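Local coordinates for protein 2-keto-3-deoxy-D-arabinonate dehydratase (Sulfolobus solfataricus, PDB 2Q18) that catalyses the metal-dependent dehydration of 2-dehydro-3-deoxy-D-arabinonate to 2,5-dioxopentanoate, a step in a pentose oxidation pathway leading to 2-oxoglutarate, at residues M229-I233 and E234-Q238. Sequence-based numbering, arbitrary orientation.
Sequences MRRKI and EEQIQ
The amino-terminal turn of helix 233-241 in this FAH-family fold illustrates how a helix start is tied to the loop that leads into it. Lys232 is the N-cap residue, and its carbonyl O accepts the first helical bond, from Gln236 N at 3.2 Å, together with a weak one from Glu235 N. Arg231, just before the cap, reaches Glu235 in the first turn through a salt bridge in which Arg231 NH2 meets the syn side of Glu235 OE2 at 2.8 Å. Bends at chi2 and chi3 fold the guanidinium back toward the helix, where the carboxylate sits at its edge with the two planes 77° apart. Arg231 NH1 is hydrogen-bonded to Ala110 O, helping to fix the group's rotation. Lys232 and Glu234 extend alongside each other, their salt bridge long at 3.7 Å between NZ and OE1. On the buried side, Ile233 CG2 packs 3.8 Å from Ile237 CD1, and both isoleucines rest on Ile156 of strand 156-167. The Gln236 side chain, about 7 Å from that of the magnesium ligand Glu145, turns back to the loop: NE2 donates to Arg231 O at 3.1 Å, approaching from above the carbonyl plane, with Met229 SD 4.1 Å from the same nitrogen.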
ATOM      1  N   MET A 229     -35.000  23.958  16.158  1.00 39.02           N
ATOM      2  CA  MET A 229     -33.642  24.423  15.871  1.00 39.45           C
ATOM      3  C   MET A 229     -33.703  25.840  15.304  1.00 40.25           C
ATOM      4  O   MET A 229     -34.395  26.099  14.317  1.00 39.59           O
ATOM      5  CB  MET A 229     -32.906  23.478  14.912  1.00 38.96           C
ATOM      6  CG  MET A 229     -31.373  23.539  15.038  1.00 39.79           C
ATOM      7  SD  MET A 229     -30.439  22.651  13.756  1.00 38.39           S
ATOM      8  CE  MET A 229     -31.185  21.023  13.850  1.00 33.57           C
ATOM      9  N   ARG A 230     -32.985  26.747  15.956  1.00 41.67           N
ATOM     10  CA  ARG A 230     -33.002  28.163  15.603  1.00 43.81           C
ATOM     11  C   ARG A 230     -31.786  28.518  14.747  1.00 43.93           C
ATOM     12  O   ARG A 230     -31.903  29.240  13.755  1.00 44.49           O
ATOM     13  CB  ARG A 230     -33.054  29.012  16.877  1.00 44.42           C
ATOM     14  CG  ARG A 230     -33.107  30.512  16.646  1.00 49.14           C
ATOM     15  CD  ARG A 230     -33.309  31.244  17.961  1.00 55.41           C
ATOM     16  NE  ARG A 230     -32.821  32.622  17.924  1.00 59.82           N
ATOM     17  CZ  ARG A 230     -31.571  32.990  18.202  1.00 62.31           C
ATOM     18  NH1 ARG A 230     -30.656  32.083  18.533  1.00 63.05           N
ATOM     19  NH2 ARG A 230     -31.231  34.270  18.145  1.00 63.42           N
ATOM     20  N   ARG A 231     -30.624  28.003  15.139  1.00 43.74           N
ATOM     21  CA  ARG A 231     -29.403  28.161  14.363  1.00 43.79           C
ATOM     22  C   ARG A 231     -29.340  27.069  13.295  1.00 43.35           C
ATOM     23  O   ARG A 231     -29.066  25.906  13.602  1.00 44.25           O
ATOM     24  CB  ARG A 231     -28.184  28.094  15.285  1.00 43.70           C
ATOM     25  CG  ARG A 231     -26.902  28.599  14.657  1.00 46.15           C
ATOM     26  CD  ARG A 231     -26.839  30.115  14.658  1.00 47.08           C
ATOM     27  NE  ARG A 231     -26.509  30.655  15.975  1.00 45.82           N
ATOM     28  CZ  ARG A 231     -25.954  31.845  16.173  1.00 42.93           C
ATOM     29  NH1 ARG A 231     -25.684  32.253  17.407  1.00 39.76           N
ATOM     30  NH2 ARG A 231     -25.659  32.624  15.137  1.00 43.22           N
ATOM     31  N   LYS A 232     -29.599  27.449  12.046  1.00 42.46           N
ATOM     32  CA  LYS A 232     -29.707  26.484  10.951  1.00 42.15           C
ATOM     33  C   LYS A 232     -28.374  25.815  10.585  1.00 40.76           C
ATOM     34  O   LYS A 232     -27.298  26.365  10.838  1.00 39.46           O
ATOM     35  CB  LYS A 232     -30.384  27.115   9.726  1.00 43.43           C
ATOM     36  CG  LYS A 232     -29.557  28.171   8.989  1.00 47.76           C
ATOM     37  CD  LYS A 232     -30.450  29.196   8.280  1.00 55.51           C
ATOM     38  CE  LYS A 232     -31.214  28.589   7.104  1.00 57.94           C
ATOM     39  NZ  LYS A 232     -31.897  29.631   6.286  1.00 60.43           N
ATOM     40  N   ILE A 233     -28.469  24.627   9.991  1.00 39.24           N
ATOM     41  CA  ILE A 233     -27.307  23.795   9.671  1.00 38.15           C
ATOM     42  C   ILE A 233     -26.376  24.473   8.660  1.00 38.19           C
ATOM     43  O   ILE A 233     -25.157  24.463   8.834  1.00 37.37           O
ATOM     44  CB  ILE A 233     -27.744  22.391   9.171  1.00 37.95           C
ATOM     45  CG1 ILE A 233     -28.564  21.679  10.257  1.00 36.41           C
ATOM     46  CG2 ILE A 233     -26.528  21.557   8.751  1.00 36.36           C
ATOM     47  CD1 ILE A 233     -29.352  20.480   9.765  1.00 36.97           C
ATOM     48  N   GLU A 234     -26.966  25.056   7.617  1.00 38.59           N
ATOM     49  CA  GLU A 234     -26.250  25.839   6.603  1.00 40.23           C
ATOM     50  C   GLU A 234     -25.291  26.855   7.234  1.00 37.88           C
ATOM     51  O   GLU A 234     -24.140  26.968   6.819  1.00 37.28           O
ATOM     52  CB  GLU A 234     -27.264  26.537   5.685  1.00 40.47           C
ATOM     53  CG  GLU A 234     -26.690  27.541   4.686  1.00 45.33           C
ATOM     54  CD  GLU A 234     -27.775  28.341   3.951  1.00 46.45           C
ATOM     55  OE1 GLU A 234     -28.856  28.590   4.537  1.00 53.63           O
ATOM     56  OE2 GLU A 234     -27.538  28.730   2.784  1.00 53.44           O
ATOM     57  N   GLU A 235     -25.769  27.570   8.251  1.00 36.76           N
ATOM     58  CA  GLU A 235     -24.959  28.558   8.957  1.00 36.80           C
ATOM     59  C   GLU A 235     -23.858  27.895   9.784  1.00 34.95           C
ATOM     60  O   GLU A 235     -22.738  28.411   9.864  1.00 33.51           O
ATOM     61  CB  GLU A 235     -25.839  29.435   9.852  1.00 36.93           C
ATOM     62  CG  GLU A 235     -25.102  30.607  10.496  1.00 39.71           C
ATOM     63  CD  GLU A 235     -25.973  31.415  11.448  1.00 42.09           C
ATOM     64  OE1 GLU A 235     -27.217  31.408  11.298  1.00 50.44           O
ATOM     65  OE2 GLU A 235     -25.408  32.063  12.356  1.00 50.14           O
ATOM     66  N   GLN A 236     -24.180  26.757  10.400  1.00 32.93           N
ATOM     67  CA  GLN A 236     -23.193  26.004  11.171  1.00 31.76           C
ATOM     68  C   GLN A 236     -22.048  25.555  10.262  1.00 29.55           C
ATOM     69  O   GLN A 236     -20.879  25.678  10.629  1.00 28.60           O
ATOM     70  CB  GLN A 236     -23.827  24.793  11.859  1.00 31.36           C
ATOM     71  CG  GLN A 236     -24.963  25.127  12.830  1.00 31.74           C
ATOM     72  CD  GLN A 236     -25.494  23.895  13.548  1.00 33.52           C
ATOM     73  OE1 GLN A 236     -24.906  22.814  13.469  1.00 36.22           O
ATOM     74  NE2 GLN A 236     -26.605  24.054  14.254  1.00 34.16           N
ATOM     75  N   ILE A 237     -22.400  25.046   9.082  1.00 28.34           N
ATOM     76  CA  ILE A 237     -21.413  24.611   8.090  1.00 29.02           C
ATOM     77  C   ILE A 237     -20.547  25.789   7.628  1.00 29.82           C
ATOM     78  O   ILE A 237     -19.323  25.666   7.556  1.00 29.69           O
ATOM     79  CB  ILE A 237     -22.072  23.913   6.872  1.00 28.79           C
ATOM     80  CG1 ILE A 237     -22.826  22.650   7.312  1.00 28.70           C
ATOM     81  CG2 ILE A 237     -21.018  23.568   5.811  1.00 29.54           C
ATOM     82  CD1 ILE A 237     -23.684  22.026   6.224  1.00 27.34           C
ATOM     83  N   GLN A 238     -21.190  26.924   7.338  1.00 29.71           N
ATOM     84  CA  GLN A 238     -20.492  28.158   6.946  1.00 31.31           C
ATOM     85  C   GLN A 238     -19.350  28.505   7.906  1.00 28.93           C
ATOM     86  O   GLN A 238     -18.222  28.723   7.477  1.00 29.15           O
ATOM     87  CB  GLN A 238     -21.484  29.330   6.836  1.00 30.99           C
ATOM     88  CG  GLN A 238     -20.835  30.693   6.560  1.00 36.04           C
ATOM     89  CD  GLN A 238     -21.802  31.880   6.650  1.00 36.48           C
ATOM     90  OE1 GLN A 238     -21.397  33.027   6.464  1.00 44.52           O
ATOM     91  NE2 GLN A 238     -23.075  31.610   6.934  1.00 39.81           N
TER